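Local coordinates for DUF6844 domain-containing protein (Francisella tularensis subsp. tularensis, PDB 4QVR), which is of unknown function but carries a DUF6844 domain and probably a signal sequence that directs its export from the cytoplasm, at residues N131-A145 with T256-V269. Residues are numbered along the deposited sequence; the frame is centred on the assembly and turned at random.
Sequences NSNYVDSAQLAFEKA and TFVVEKDGNAAIGV
Ile-267 lies against the sheet-facing side of helix 134-145, its CG1 3.5 Å from Ala-138 O and its CG2 3.9 Å from Phe-142 CB. With CG1 anti to its own carbonyl carbon (chi1 -66°), the first branch reaches in between Ala-138 O and Phe-142 N while CG2 meets the Phe-142 ring at its edge. The small methyls of the helix let the backbones draw close: Ala-138 CB sits 4.4 Å from Ala-265 CB, and Ala-145 CB rests 3.8 Å from Val-269 CG1. Val-269 CG2 also approaches the Phe-142 edge, and the Thr-256 side chain, from the neighbouring strand, crosses that of Phe-142 at about a right angle and brings CG2 to its CE1. At the hairpin end, the Tyr-134 side chain crosses that of Glu-260 at about a right angle, CE1 against Glu-260 CD, with the ring and carboxylate planes 32° apart. Asn-131 ND2 gives a bent hydrogen bond of 3.1 Å to the syn lone pair of Glu-260 OE1, while one water donates to both Tyr-134 OH and Glu-260 OE2. Asn-131 OD1 is buried without a partner. The helix packs on one face of a beta-hairpin closed by a type I' turn, two strands of a three-stranded antiparallel sheet with helix 94-108 on its other face.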
ATOM      1  N   ASN A 131      11.091   1.802  24.031  1.00 77.66           N
ATOM      2  CA  ASN A 131       9.991   1.657  23.083  1.00 71.81           C
ATOM      3  C   ASN A 131       9.194   2.961  22.896  1.00 67.31           C
ATOM      4  O   ASN A 131       8.018   2.935  22.536  1.00 62.38           O
ATOM      5  CB  ASN A 131       9.074   0.501  23.507  1.00 74.15           C
ATOM      6  CG  ASN A 131       8.227  -0.039  22.353  1.00 75.65           C
ATOM      7  OD1 ASN A 131       8.648  -0.025  21.183  1.00 76.10           O
ATOM      8  ND2 ASN A 131       7.038  -0.539  22.677  1.00 73.58           N
ATOM      9  N   SER A 132       9.844   4.102  23.132  1.00 66.93           N
ATOM     10  CA  SER A 132       9.188   5.402  22.971  1.00 66.49           C
ATOM     11  C   SER A 132       9.017   5.804  21.502  1.00 62.77           C
ATOM     12  O   SER A 132       8.238   6.698  21.208  1.00 65.24           O
ATOM     13  CB  SER A 132       9.928   6.518  23.735  1.00 70.62           C
ATOM     14  OG  SER A 132      11.232   6.757  23.219  1.00 70.80           O
ATOM     15  N   ASN A 133       9.730   5.160  20.580  1.00 58.57           N
ATOM     16  CA  ASN A 133       9.572   5.492  19.157  1.00 54.54           C
ATOM     17  C   ASN A 133       8.745   4.433  18.424  1.00 51.62           C
ATOM     18  O   ASN A 133       8.825   4.313  17.212  1.00 49.24           O
ATOM     19  CB  ASN A 133      10.933   5.682  18.475  1.00 53.37           C
ATOM     20  CG  ASN A 133      11.737   4.410  18.430  1.00 51.88           C
ATOM     21  OD1 ASN A 133      11.404   3.436  19.094  1.00 52.36           O
ATOM     22  ND2 ASN A 133      12.818   4.423  17.677  1.00 51.06           N
ATOM     23  N   TYR A 134       7.950   3.675  19.183  1.00 50.02           N
ATOM     24  CA  TYR A 134       7.103   2.650  18.647  1.00 47.93           C
ATOM     25  C   TYR A 134       6.217   3.140  17.503  1.00 46.41           C
ATOM     26  O   TYR A 134       6.144   2.503  16.465  1.00 45.67           O
ATOM     27  CB  TYR A 134       6.199   2.052  19.752  1.00 51.50           C
ATOM     28  CG  TYR A 134       5.046   1.239  19.180  1.00 53.11           C
ATOM     29  CD1 TYR A 134       5.252  -0.040  18.665  1.00 51.92           C
ATOM     30  CD2 TYR A 134       3.756   1.763  19.113  1.00 56.83           C
ATOM     31  CE1 TYR A 134       4.199  -0.778  18.120  1.00 51.12           C
ATOM     32  CE2 TYR A 134       2.703   1.032  18.545  1.00 54.26           C
ATOM     33  CZ  TYR A 134       2.928  -0.245  18.058  1.00 51.40           C
ATOM     34  OH  TYR A 134       1.875  -0.994  17.512  1.00 49.80           O
ATOM     35  N   VAL A 135       5.523   4.254  17.690  1.00 45.94           N
ATOM     36  CA  VAL A 135       4.630   4.746  16.635  1.00 44.82           C
ATOM     37  C   VAL A 135       5.344   5.059  15.331  1.00 43.98           C
ATOM     38  O   VAL A 135       4.872   4.666  14.258  1.00 45.78           O
ATOM     39  CB  VAL A 135       3.801   5.949  17.063  1.00 48.56           C
ATOM     40  CG1 VAL A 135       2.873   5.566  18.215  1.00 50.21           C
ATOM     41  CG2 VAL A 135       4.701   7.113  17.470  1.00 57.99           C
ATOM     42  N   ASP A 136       6.495   5.710  15.418  1.00 43.94           N
ATOM     43  CA  ASP A 136       7.270   6.071  14.251  1.00 44.03           C
ATOM     44  C   ASP A 136       7.824   4.842  13.577  1.00 40.71           C
ATOM     45  O   ASP A 136       7.860   4.765  12.352  1.00 40.18           O
ATOM     46  CB  ASP A 136       8.441   6.996  14.642  1.00 54.06           C
ATOM     47  CG  ASP A 136       7.985   8.402  15.017  1.00 63.27           C
ATOM     48  OD1 ASP A 136       6.927   8.851  14.517  1.00 74.36           O
ATOM     49  OD2 ASP A 136       8.706   9.076  15.779  1.00 78.00           O
ATOM     50  N   SER A 137       8.268   3.883  14.388  1.00 37.72           N
ATOM     51  CA  SER A 137       8.832   2.671  13.884  1.00 37.39           C
ATOM     52  C   SER A 137       7.755   1.810  13.225  1.00 36.41           C
ATOM     53  O   SER A 137       7.988   1.222  12.161  1.00 36.41           O
ATOM     54  CB  SER A 137       9.541   1.903  15.002  1.00 38.65           C
ATOM     55  OG  SER A 137      10.650   2.625  15.465  1.00 38.53           O
ATOM     56  N   ALA A 138       6.581   1.757  13.836  1.00 36.07           N
ATOM     57  CA  ALA A 138       5.477   0.983  13.281  1.00 35.45           C
ATOM     58  C   ALA A 138       5.013   1.572  11.963  1.00 35.66           C
ATOM     59  O   ALA A 138       4.740   0.846  11.017  1.00 35.62           O
ATOM     60  CB  ALA A 138       4.324   0.898  14.276  1.00 36.03           C
ATOM     61  N   GLN A 139       4.920   2.889  11.888  1.00 38.44           N
ATOM     62  CA  GLN A 139       4.488   3.514  10.647  1.00 37.84           C
ATOM     63  C   GLN A 139       5.500   3.238   9.530  1.00 37.74           C
ATOM     64  O   GLN A 139       5.124   2.989   8.402  1.00 39.69           O
ATOM     65  CB  GLN A 139       4.312   5.000  10.843  1.00 38.84           C
ATOM     66  CG  GLN A 139       3.973   5.766   9.560  1.00 39.92           C
ATOM     67  CD  GLN A 139       2.657   5.360   8.970  1.00 42.67           C
ATOM     68  OE1 GLN A 139       1.856   4.677   9.629  1.00 47.03           O
ATOM     69  NE2 GLN A 139       2.392   5.796   7.733  1.00 43.55           N
ATOM     70  N   LEU A 140       6.788   3.306   9.849  1.00 39.50           N
ATOM     71  CA  LEU A 140       7.817   3.031   8.862  1.00 38.28           C
ATOM     72  C   LEU A 140       7.662   1.584   8.362  1.00 35.51           C
ATOM     73  O   LEU A 140       7.784   1.282   7.172  1.00 33.84           O
ATOM     74  CB  LEU A 140       9.188   3.220   9.499  1.00 40.92           C
ATOM     75  CG  LEU A 140      10.344   2.817   8.589  1.00 41.98           C
ATOM     76  CD1 LEU A 140      10.431   3.772   7.422  1.00 44.09           C
ATOM     77  CD2 LEU A 140      11.651   2.807   9.341  1.00 41.85           C
ATOM     78  N   ALA A 141       7.431   0.684   9.301  1.00 35.84           N
ATOM     79  CA  ALA A 141       7.260  -0.733   8.999  1.00 35.83           C
ATOM     80  C   ALA A 141       6.076  -0.947   8.031  1.00 35.99           C
ATOM     81  O   ALA A 141       6.160  -1.764   7.095  1.00 33.34           O
ATOM     82  CB  ALA A 141       7.068  -1.512  10.297  1.00 38.52           C
ATOM     83  N   PHE A 142       4.981  -0.214   8.253  1.00 37.29           N
ATOM     84  CA  PHE A 142       3.831  -0.287   7.357  1.00 37.75           C
ATOM     85  C   PHE A 142       4.235   0.215   5.988  1.00 35.89           C
ATOM     86  O   PHE A 142       3.902  -0.397   4.992  1.00 36.47           O
ATOM     87  CB  PHE A 142       2.609   0.507   7.848  1.00 36.32           C
ATOM     88  CG  PHE A 142       1.594   0.737   6.757  1.00 34.58           C
ATOM     89  CD1 PHE A 142       0.823  -0.310   6.275  1.00 34.11           C
ATOM     90  CD2 PHE A 142       1.426   1.990   6.192  1.00 34.40           C
ATOM     91  CE1 PHE A 142      -0.072  -0.112   5.227  1.00 33.40           C
ATOM     92  CE2 PHE A 142       0.503   2.202   5.170  1.00 32.94           C
ATOM     93  CZ  PHE A 142      -0.233   1.145   4.679  1.00 32.11           C
ATOM     94  N   GLU A 143       4.944   1.325   5.931  1.00 35.30           N
ATOM     95  CA  GLU A 143       5.356   1.882   4.624  1.00 38.81           C
ATOM     96  C   GLU A 143       6.179   0.895   3.809  1.00 37.70           C
ATOM     97  O   GLU A 143       5.996   0.759   2.588  1.00 41.92           O
ATOM     98  CB  GLU A 143       6.107   3.207   4.804  1.00 44.69           C
ATOM     99  CG  GLU A 143       5.172   4.363   5.241  1.00 54.91           C
ATOM    100  CD  GLU A 143       5.883   5.582   5.847  1.00 64.72           C
ATOM    101  OE1 GLU A 143       7.131   5.719   5.732  1.00 69.95           O
ATOM    102  OE2 GLU A 143       5.174   6.414   6.463  1.00 74.34           O
ATOM    103  N   LYS A 144       7.064   0.182   4.469  1.00 34.41           N
ATOM    104  CA  LYS A 144       7.871  -0.831   3.776  1.00 37.57           C
ATOM    105  C   LYS A 144       7.027  -2.013   3.331  1.00 33.76           C
ATOM    106  O   LYS A 144       7.239  -2.557   2.267  1.00 35.14           O
ATOM    107  CB  LYS A 144       8.968  -1.362   4.693  1.00 39.41           C
ATOM    108  CG  LYS A 144      10.121  -0.389   4.983  1.00 45.80           C
ATOM    109  CD  LYS A 144      10.864  -1.023   6.145  1.00 50.95           C
ATOM    110  CE  LYS A 144      12.220  -0.477   6.448  1.00 54.79           C
ATOM    111  NZ  LYS A 144      12.752  -1.360   7.516  1.00 53.31           N
ATOM    112  N   ALA A 145       6.125  -2.459   4.190  1.00 30.13           N
ATOM    113  CA  ALA A 145       5.224  -3.530   3.839  1.00 29.65           C
ATOM    114  C   ALA A 145       4.384  -3.123   2.611  1.00 30.13           C
ATOM    115  O   ALA A 145       4.259  -3.870   1.620  1.00 32.42           O
ATOM    116  CB  ALA A 145       4.293  -3.810   5.003  1.00 27.98           C
ATOM    117  N   THR A 256      -4.599  -4.750   7.970  1.00 33.04           N
ATOM    118  CA  THR A 256      -3.224  -4.677   8.427  1.00 33.08           C
ATOM    119  C   THR A 256      -3.178  -5.325   9.781  1.00 33.72           C
ATOM    120  O   THR A 256      -4.207  -5.408  10.438  1.00 32.36           O
ATOM    121  CB  THR A 256      -2.707  -3.255   8.547  1.00 34.62           C
ATOM    122  OG1 THR A 256      -3.667  -2.458   9.253  1.00 35.27           O
ATOM    123  CG2 THR A 256      -2.504  -2.658   7.175  1.00 37.21           C
ATOM    124  N   PHE A 257      -1.980  -5.758  10.185  1.00 32.14           N
ATOM    125  CA  PHE A 257      -1.728  -6.418  11.464  1.00 34.18           C
ATOM    126  C   PHE A 257      -0.389  -5.959  12.038  1.00 34.14           C
ATOM    127  O   PHE A 257       0.548  -5.689  11.282  1.00 31.39           O
ATOM    128  CB  PHE A 257      -1.586  -7.936  11.283  1.00 37.13           C
ATOM    129  CG  PHE A 257      -2.810  -8.609  10.748  1.00 39.05           C
ATOM    130  CD1 PHE A 257      -3.797  -9.061  11.610  1.00 42.16           C
ATOM    131  CD2 PHE A 257      -2.952  -8.833   9.398  1.00 39.19           C
ATOM    132  CE1 PHE A 257      -4.926  -9.692  11.125  1.00 40.79           C
ATOM    133  CE2 PHE A 257      -4.073  -9.462   8.910  1.00 40.07           C
ATOM    134  CZ  PHE A 257      -5.062  -9.884   9.774  1.00 41.65           C
ATOM    135  N   VAL A 258      -0.291  -5.888  13.359  1.00 33.96           N
ATOM    136  CA  VAL A 258       0.956  -5.457  13.991  1.00 36.61           C
ATOM    137  C   VAL A 258       1.427  -6.468  15.016  1.00 37.49           C
ATOM    138  O   VAL A 258       0.624  -7.053  15.726  1.00 36.82           O
ATOM    139  CB  VAL A 258       0.833  -4.075  14.669  1.00 39.53           C
ATOM    140  CG1 VAL A 258      -0.211  -4.074  15.772  1.00 41.51           C
ATOM    141  CG2 VAL A 258       2.177  -3.638  15.230  1.00 43.79           C
ATOM    142  N   VAL A 259       2.738  -6.692  15.052  1.00 41.30           N
ATOM    143  CA  VAL A 259       3.340  -7.574  16.024  1.00 43.78           C
ATOM    144  C   VAL A 259       4.637  -6.943  16.567  1.00 43.39           C
ATOM    145  O   VAL A 259       5.418  -6.366  15.818  1.00 43.71           O
ATOM    146  CB  VAL A 259       3.716  -8.949  15.421  1.00 46.66           C
ATOM    147  CG1 VAL A 259       4.337  -9.856  16.486  1.00 50.14           C
ATOM    148  CG2 VAL A 259       2.523  -9.648  14.862  1.00 53.80           C
ATOM    149  N   GLU A 260       4.846  -7.048  17.864  1.00 46.28           N
ATOM    150  CA  GLU A 260       6.099  -6.608  18.474  1.00 54.26           C
ATOM    151  C   GLU A 260       6.867  -7.829  18.968  1.00 56.59           C
ATOM    152  O   GLU A 260       6.345  -8.642  19.760  1.00 54.09           O
ATOM    153  CB  GLU A 260       5.873  -5.660  19.641  1.00 58.13           C
ATOM    154  CG  GLU A 260       5.166  -4.369  19.288  1.00 60.79           C
ATOM    155  CD  GLU A 260       5.077  -3.448  20.488  1.00 67.82           C
ATOM    156  OE1 GLU A 260       6.135  -2.982  20.976  1.00 66.68           O
ATOM    157  OE2 GLU A 260       3.938  -3.182  20.925  1.00 76.11           O
ATOM    158  N   LYS A 261       8.077  -7.989  18.447  1.00 59.11           N
ATOM    159  CA  LYS A 261       8.972  -9.050  18.878  1.00 64.11           C
ATOM    160  C   LYS A 261      10.422  -8.711  18.676  1.00 60.29           C
ATOM    161  O   LYS A 261      10.781  -8.040  17.731  1.00 55.52           O
ATOM    162  CB  LYS A 261       8.664 -10.409  18.234  1.00 68.55           C
ATOM    163  CG  LYS A 261       7.792 -11.280  19.126  1.00 76.91           C
ATOM    164  CD  LYS A 261       7.931 -12.764  18.843  1.00 77.78           C
ATOM    165  CE  LYS A 261       7.164 -13.554  19.899  1.00 84.84           C
ATOM    166  NZ  LYS A 261       7.228 -15.040  19.735  1.00 85.88           N
ATOM    167  N   ASP A 262      11.232  -9.163  19.619  1.00 63.01           N
ATOM    168  CA  ASP A 262      12.666  -9.027  19.551  1.00 67.47           C
ATOM    169  C   ASP A 262      13.141  -7.621  19.258  1.00 65.13           C
ATOM    170  O   ASP A 262      13.960  -7.408  18.372  1.00 70.24           O
ATOM    171  CB  ASP A 262      13.180  -9.998  18.481  1.00 73.22           C
ATOM    172  CG  ASP A 262      12.843 -11.452  18.814  1.00 80.87           C
ATOM    173  OD1 ASP A 262      13.243 -11.918  19.921  1.00 87.34           O
ATOM    174  OD2 ASP A 262      12.190 -12.123  17.972  1.00 80.28           O
ATOM    175  N   GLY A 263      12.625  -6.654  19.996  1.00 61.59           N
ATOM    176  CA  GLY A 263      13.032  -5.267  19.791  1.00 59.08           C
ATOM    177  C   GLY A 263      12.556  -4.616  18.492  1.00 54.95           C
ATOM    178  O   GLY A 263      13.025  -3.534  18.154  1.00 54.55           O
ATOM    179  N   ASN A 264      11.637  -5.256  17.769  1.00 51.80           N
ATOM    180  CA  ASN A 264      11.087  -4.686  16.525  1.00 50.91           C
ATOM    181  C   ASN A 264       9.612  -4.554  16.514  1.00 48.13           C
ATOM    182  O   ASN A 264       8.898  -5.184  17.310  1.00 48.88           O
ATOM    183  CB  ASN A 264      11.406  -5.588  15.332  1.00 53.99           C
ATOM    184  CG  ASN A 264      12.878  -5.636  15.021  1.00 61.01           C
ATOM    185  OD1 ASN A 264      13.541  -4.594  14.902  1.00 58.03           O
ATOM    186  ND2 ASN A 264      13.404  -6.841  14.877  1.00 62.28           N
ATOM    187  N   ALA A 265       9.144  -3.740  15.573  1.00 46.35           N
ATOM    188  CA  ALA A 265       7.739  -3.610  15.306  1.00 44.33           C
ATOM    189  C   ALA A 265       7.625  -4.159  13.895  1.00 41.85           C
ATOM    190  O   ALA A 265       8.389  -3.780  13.029  1.00 43.24           O
ATOM    191  CB  ALA A 265       7.286  -2.169  15.358  1.00 45.46           C
ATOM    192  N   ALA A 266       6.692  -5.064  13.676  1.00 37.14           N
ATOM    193  CA  ALA A 266       6.500  -5.675  12.382  1.00 36.84           C
ATOM    194  C   ALA A 266       5.032  -5.480  11.971  1.00 35.01           C
ATOM    195  O   ALA A 266       4.091  -5.656  12.795  1.00 33.37           O
ATOM    196  CB  ALA A 266       6.830  -7.155  12.457  1.00 40.36           C
ATOM    197  N   ILE A 267       4.838  -5.080  10.730  1.00 31.57           N
ATOM    198  CA  ILE A 267       3.495  -4.866  10.198  1.00 31.29           C
ATOM    199  C   ILE A 267       3.250  -5.777   8.986  1.00 31.40           C
ATOM    200  O   ILE A 267       4.107  -5.902   8.119  1.00 31.68           O
ATOM    201  CB  ILE A 267       3.338  -3.407   9.671  1.00 32.52           C
ATOM    202  CG1 ILE A 267       3.417  -2.352  10.777  1.00 33.93           C
ATOM    203  CG2 ILE A 267       2.040  -3.218   8.927  1.00 32.98           C
ATOM    204  CD1 ILE A 267       2.214  -2.262  11.677  1.00 37.38           C
ATOM    205  N   GLY A 268       2.055  -6.361   8.894  1.00 30.85           N
ATOM    206  CA  GLY A 268       1.679  -7.143   7.735  1.00 30.98           C
ATOM    207  C   GLY A 268       0.504  -6.436   7.070  1.00 31.68           C
ATOM    208  O   GLY A 268      -0.318  -5.808   7.731  1.00 34.06           O
ATOM    209  N   VAL A 269       0.453  -6.469   5.758  1.00 32.43           N
ATOM    210  CA  VAL A 269      -0.644  -5.829   5.045  1.00 32.39           C
ATOM    211  C   VAL A 269      -1.115  -6.828   4.004  1.00 30.93           C
ATOM    212  O   VAL A 269      -0.310  -7.538   3.409  1.00 28.83           O
ATOM    213  CB  VAL A 269      -0.230  -4.486   4.414  1.00 32.35           C
ATOM    214  CG1 VAL A 269       0.917  -4.679   3.451  1.00 34.88           C
ATOM    215  CG2 VAL A 269      -1.417  -3.810   3.696  1.00 33.77           C
TER
HETATM  216  O   HOH W   1       1.329  -3.274  19.281  1.00 57.09           O